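Local coordinates for hypothetical protein Lmaj011689 (Leishmania major, PDB 1YQF), which is of unknown function but belongs to the MAM33 mitochondrial glycoprotein family and resembles human p32 in sequence, at residues D87-T99 with Q104-E116. Residues are numbered along the deposited sequence; the frame is centred on the assembly and turned at random.
Sequences DKANSHNIFVYIT and QTMQADLSIEEGE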
loop_
_atom_site.group_PDB
_atom_site.type_symbol
_atom_site.label_atom_id
_atom_site.label_comp_id
_atom_site.label_asym_id
_atom_site.label_seq_id
_atom_site.Cartn_x
_atom_site.Cartn_y
_atom_site.Cartn_z
ATOM N N ASP A 87 -10.698 6.454 -8.301
ATOM C CA ASP A 87 -10.321 7.789 -8.786
ATOM C C ASP A 87 -9.662 7.765 -10.170
ATOM O O ASP A 87 -10.037 8.557 -11.045
ATOM C CB ASP A 87 -9.430 8.535 -7.773
ATOM C CG ASP A 87 -8.171 7.760 -7.377
ATOM O OD1 ASP A 87 -7.979 6.546 -7.642
ATOM O OD2 ASP A 87 -7.279 8.371 -6.739
ATOM N N LYS A 88 -8.694 6.861 -10.362
ATOM C CA LYS A 88 -7.957 6.758 -11.624
ATOM C C LYS A 88 -8.710 5.892 -12.640
ATOM O O LYS A 88 -8.284 4.776 -12.965
ATOM C CB LYS A 88 -6.549 6.185 -11.383
ATOM C CG LYS A 88 -5.599 7.126 -10.662
ATOM C CD LYS A 88 -5.236 8.321 -11.532
ATOM C CE LYS A 88 -3.996 9.030 -11.018
ATOM N NZ LYS A 88 -2.772 8.195 -11.176
ATOM N N ALA A 89 -9.823 6.425 -13.151
ATOM C CA ALA A 89 -10.629 5.743 -14.163
ATOM C C ALA A 89 -10.242 6.213 -15.570
ATOM O O ALA A 89 -11.060 6.187 -16.496
ATOM C CB ALA A 89 -12.112 5.995 -13.902
ATOM N N ASN A 90 -8.987 6.636 -15.717
ATOM C CA ASN A 90 -8.456 7.131 -16.985
ATOM C C ASN A 90 -7.108 6.503 -17.369
ATOM O O ASN A 90 -6.789 6.398 -18.559
ATOM C CB ASN A 90 -8.326 8.659 -16.939
ATOM C CG ASN A 90 -7.344 9.137 -15.875
ATOM O OD1 ASN A 90 -6.132 9.232 -16.123
ATOM N ND2 ASN A 90 -7.864 9.442 -14.686
ATOM N N SER A 91 -6.323 6.096 -16.364
ATOM C CA SER A 91 -4.994 5.537 -16.591
ATOM C C SER A 91 -5.020 4.013 -16.621
ATOM O O SER A 91 -5.840 3.376 -15.952
ATOM C CB SER A 91 -4.022 6.014 -15.509
ATOM O OG SER A 91 -2.704 5.549 -15.765
ATOM N N HIS A 92 -4.109 3.443 -17.405
ATOM C CA HIS A 92 -3.960 1.998 -17.524
ATOM C C HIS A 92 -2.485 1.658 -17.369
ATOM O O HIS A 92 -1.675 2.013 -18.221
ATOM C CB HIS A 92 -4.461 1.523 -18.887
ATOM C CG HIS A 92 -5.949 1.576 -19.036
ATOM N ND1 HIS A 92 -6.770 0.530 -18.673
ATOM C CD2 HIS A 92 -6.764 2.549 -19.509
ATOM C CE1 HIS A 92 -8.028 0.857 -18.915
ATOM N NE2 HIS A 92 -8.051 2.076 -19.423
ATOM N N ASN A 93 -2.137 0.981 -16.279
ATOM C CA ASN A 93 -0.750 0.641 -16.001
ATOM C C ASN A 93 -0.388 -0.753 -16.509
ATOM O O ASN A 93 -1.190 -1.682 -16.419
ATOM C CB ASN A 93 -0.477 0.751 -14.499
ATOM C CG ASN A 93 -0.553 2.186 -13.997
ATOM O OD1 ASN A 93 -0.102 3.118 -14.667
ATOM N ND2 ASN A 93 -1.128 2.368 -12.817
ATOM N N ILE A 94 0.814 -0.881 -17.063
ATOM C CA ILE A 94 1.341 -2.178 -17.485
ATOM C C ILE A 94 2.748 -2.389 -16.945
ATOM O O ILE A 94 3.502 -1.439 -16.740
ATOM C CB ILE A 94 1.329 -2.336 -19.030
ATOM C CG1 ILE A 94 2.249 -1.312 -19.704
ATOM C CG2 ILE A 94 -0.089 -2.210 -19.561
ATOM C CD1 ILE A 94 2.367 -1.492 -21.216
ATOM N N PHE A 95 3.091 -3.650 -16.726
ATOM C CA PHE A 95 4.404 -4.028 -16.240
ATOM C C PHE A 95 5.027 -4.944 -17.275
ATOM O O PHE A 95 4.520 -6.030 -17.532
ATOM C CB PHE A 95 4.270 -4.692 -14.873
ATOM C CG PHE A 95 3.607 -3.808 -13.868
ATOM C CD1 PHE A 95 2.221 -3.784 -13.754
ATOM C CD2 PHE A 95 4.357 -2.942 -13.085
ATOM C CE1 PHE A 95 1.596 -2.934 -12.852
ATOM C CE2 PHE A 95 3.738 -2.096 -12.182
ATOM C CZ PHE A 95 2.357 -2.092 -12.065
ATOM N N VAL A 96 6.104 -4.471 -17.893
ATOM C CA VAL A 96 6.787 -5.201 -18.953
ATOM C C VAL A 96 8.007 -5.907 -18.373
ATOM O O VAL A 96 8.875 -5.268 -17.799
ATOM C CB VAL A 96 7.244 -4.252 -20.081
ATOM C CG1 VAL A 96 7.892 -5.028 -21.217
ATOM C CG2 VAL A 96 6.072 -3.438 -20.605
ATOM N N TYR A 97 8.071 -7.224 -18.532
ATOM C CA TYR A 97 9.202 -8.007 -18.054
ATOM C C TYR A 97 9.992 -8.566 -19.233
ATOM O O TYR A 97 9.424 -9.130 -20.162
ATOM C CB TYR A 97 8.728 -9.141 -17.144
ATOM C CG TYR A 97 7.893 -8.670 -15.974
ATOM C CD1 TYR A 97 6.519 -8.483 -16.108
ATOM C CD2 TYR A 97 8.472 -8.409 -14.735
ATOM C CE1 TYR A 97 5.741 -8.043 -15.038
ATOM C CE2 TYR A 97 7.701 -7.969 -13.660
ATOM C CZ TYR A 97 6.336 -7.791 -13.821
ATOM O OH TYR A 97 5.557 -7.368 -12.769
ATOM N N ILE A 98 11.307 -8.396 -19.189
ATOM C CA ILE A 98 12.203 -8.922 -20.210
ATOM C C ILE A 98 13.203 -9.812 -19.488
ATOM O O ILE A 98 14.057 -9.321 -18.760
ATOM C CB ILE A 98 12.922 -7.769 -20.957
ATOM C CG1 ILE A 98 11.894 -6.812 -21.569
ATOM C CG2 ILE A 98 13.844 -8.323 -22.042
ATOM C CD1 ILE A 98 12.492 -5.658 -22.349
ATOM N N THR A 99 13.080 -11.121 -19.680
ATOM C CA THR A 99 13.917 -12.088 -18.983
ATOM C C THR A 99 14.947 -12.708 -19.926
ATOM O O THR A 99 14.601 -13.252 -20.973
ATOM C CB THR A 99 13.034 -13.185 -18.354
ATOM O OG1 THR A 99 12.249 -12.625 -17.294
ATOM C CG2 THR A 99 13.887 -14.261 -17.669
ATOM N N GLN A 104 18.201 -13.108 -15.419
ATOM C CA GLN A 104 18.203 -11.668 -15.154
ATOM C C GLN A 104 17.034 -10.998 -15.883
ATOM O O GLN A 104 16.822 -11.256 -17.065
ATOM C CB GLN A 104 19.533 -11.035 -15.590
ATOM C CG GLN A 104 20.056 -9.956 -14.635
ATOM C CD GLN A 104 21.395 -9.359 -15.065
ATOM O OE1 GLN A 104 21.923 -8.473 -14.389
ATOM N NE2 GLN A 104 21.941 -9.838 -16.179
ATOM N N THR A 105 16.293 -10.142 -15.179
ATOM C CA THR A 105 15.021 -9.611 -15.687
ATOM C C THR A 105 14.873 -8.099 -15.523
ATOM O O THR A 105 15.013 -7.568 -14.428
ATOM C CB THR A 105 13.835 -10.295 -14.960
ATOM O OG1 THR A 105 13.780 -11.684 -15.312
ATOM C CG2 THR A 105 12.506 -9.728 -15.447
ATOM N N MET A 106 14.543 -7.422 -16.616
ATOM C CA MET A 106 14.200 -6.007 -16.579
ATOM C C MET A 106 12.702 -5.867 -16.385
ATOM O O MET A 106 11.924 -6.580 -17.009
ATOM C CB MET A 106 14.579 -5.323 -17.890
ATOM C CG MET A 106 14.301 -3.812 -17.891
ATOM S SD MET A 106 14.258 -3.102 -19.532
ATOM C CE MET A 106 15.974 -3.025 -19.907
ATOM N N GLN A 107 12.308 -4.921 -15.543
ATOM C CA GLN A 107 10.909 -4.563 -15.368
ATOM C C GLN A 107 10.735 -3.097 -15.750
ATOM O O GLN A 107 11.384 -2.227 -15.177
ATOM C CB GLN A 107 10.478 -4.778 -13.914
ATOM C CG GLN A 107 9.001 -4.502 -13.658
ATOM C CD GLN A 107 8.648 -4.467 -12.181
ATOM O OE1 GLN A 107 9.024 -5.361 -11.421
ATOM N NE2 GLN A 107 7.920 -3.438 -11.774
ATOM N N ALA A 108 9.859 -2.829 -16.717
ATOM C CA ALA A 108 9.539 -1.459 -17.109
ATOM C C ALA A 108 8.083 -1.179 -16.777
ATOM O O ALA A 108 7.196 -1.899 -17.226
ATOM C CB ALA A 108 9.798 -1.251 -18.590
ATOM N N ASP A 109 7.840 -0.142 -15.979
ATOM C CA ASP A 109 6.481 0.284 -15.664
ATOM C C ASP A 109 6.083 1.401 -16.602
ATOM O O ASP A 109 6.755 2.421 -16.671
ATOM C CB ASP A 109 6.390 0.793 -14.227
ATOM C CG ASP A 109 6.780 -0.250 -13.206
ATOM O OD1 ASP A 109 7.398 -1.272 -13.582
ATOM O OD2 ASP A 109 6.514 -0.118 -11.993
ATOM N N LEU A 110 4.986 1.215 -17.323
ATOM C CA LEU A 110 4.479 2.255 -18.202
ATOM C C LEU A 110 3.000 2.481 -17.970
ATOM O O LEU A 110 2.290 1.604 -17.493
ATOM C CB LEU A 110 4.724 1.900 -19.671
ATOM C CG LEU A 110 6.141 1.476 -20.053
ATOM C CD1 LEU A 110 6.292 -0.020 -19.907
ATOM C CD2 LEU A 110 6.481 1.900 -21.469
ATOM N N SER A 111 2.549 3.680 -18.306
ATOM C CA SER A 111 1.132 4.006 -18.274
ATOM C C SER A 111 0.678 4.350 -19.687
ATOM O O SER A 111 1.461 4.855 -20.498
ATOM C CB SER A 111 0.864 5.163 -17.311
ATOM O OG SER A 111 1.761 6.234 -17.531
ATOM N N ILE A 112 -0.583 4.054 -19.979
ATOM C CA ILE A 112 -1.168 4.325 -21.284
ATOM C C ILE A 112 -2.108 5.509 -21.121
ATOM O O ILE A 112 -3.109 5.426 -20.409
ATOM C CB ILE A 112 -1.930 3.094 -21.816
ATOM C CG1 ILE A 112 -1.020 1.861 -21.826
ATOM C CG2 ILE A 112 -2.466 3.365 -23.228
ATOM C CD1 ILE A 112 -1.756 0.557 -22.054
ATOM N N GLU A 113 -1.761 6.616 -21.769
ATOM C CA GLU A 113 -2.534 7.848 -21.683
ATOM C C GLU A 113 -2.598 8.520 -23.050
ATOM O O GLU A 113 -1.564 8.864 -23.624
ATOM C CB GLU A 113 -1.942 8.799 -20.632
ATOM C CG GLU A 113 -0.425 8.786 -20.507
ATOM C CD GLU A 113 0.053 9.279 -19.152
ATOM O OE1 GLU A 113 -0.136 8.553 -18.148
ATOM O OE2 GLU A 113 0.622 10.391 -19.087
ATOM N N GLU A 114 -3.819 8.691 -23.559
ATOM C CA GLU A 114 -4.070 9.289 -24.872
ATOM C C GLU A 114 -3.462 8.455 -26.002
ATOM O O GLU A 114 -2.948 8.996 -26.989
ATOM C CB GLU A 114 -3.562 10.739 -24.926
ATOM C CG GLU A 114 -3.985 11.607 -23.744
ATOM C CD GLU A 114 -5.487 11.829 -23.675
ATOM O OE1 GLU A 114 -6.227 10.855 -23.407
ATOM O OE2 GLU A 114 -5.932 12.982 -23.883
ATOM N N GLY A 115 -3.527 7.132 -25.847
ATOM C CA GLY A 115 -2.957 6.207 -26.813
ATOM C C GLY A 115 -1.444 6.297 -26.914
ATOM O O GLY A 115 -0.860 5.850 -27.899
ATOM N N GLU A 116 -0.815 6.868 -25.887
ATOM C CA GLU A 116 0.625 7.103 -25.866
ATOM C C GLU A 116 1.237 6.342 -24.696
ATOM O O GLU A 116 0.683 6.327 -23.599
ATOM C CB GLU A 116 0.919 8.602 -25.726
ATOM C CG GLU A 116 2.363 8.998 -26.001
ATOM C CD GLU A 116 2.623 10.475 -25.751
ATOM O OE1 GLU A 116 2.672 10.882 -24.570
ATOM O OE2 GLU A 116 2.780 11.234 -26.734
HETATM O O HOH W 1 7.015 -7.108 -10.484
#
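Tyr97 and Gln107 form a non-hydrogen-bonded pair, their side chains side by side and pointing the same way, with ring and amide planes 55° apart. Gln107 holds its CG anti to the backbone N (chi1 -177°), which lays CG 3.7 Å from Tyr97 CE2. Both OE1 and NE2 of its amide have partners. A water lying in the plane of the tyrosine ring accepts from Tyr97 OH at 2.7 Å and donates to Gln107 OE1, which also hydrogen-bonds Tyr125 OH. Gln107 NE2 donates to the syn lone pair of Asp109 OD1 in a nearly straight bond of 2.9 Å. The Asp109 carboxylate sets OD2 at the edge of the Phe95 ring, 3.4 Å from CE2, with the two planes 80° apart.

On the same face, Thr99 OG1 and Thr105 OG1 lie 2.7 Å apart; Thr105 OG1 also hydrogen-bonds Gly103 O, and Lys132 NZ makes a weak hydrogen bond to Thr99 OG1. At the other end Ser111 OG reaches Glu113 OE1 from above the carboxylate plane and also bonds Asn120 ND2.

Between the strands, paired backbone bonds satisfy both N-H and C=O of Ile94 with Leu110, Val96 with Ala108 and Ile98 with Met106, and Ile112 N adds a single bond to His92 O. The backbones of Phe95, Tyr97 and Thr99 bond outward to Arg79, Val77 and Asp75, those of Thr105 and Gln107 to Tyr125 and Arg123. The side chains of the paired residues form the opposite, apolar face, where Val96 CG2 presses tightly on Leu110 CD1 at 3.5 Å. Val96, Ile98 and Met106 meet helix 156-168, and Met106 packs on Phe201 of the second subunit. The whole is an antiparallel beta hairpin within a meandering sheet flanked by helices, consistent with the p32 fold.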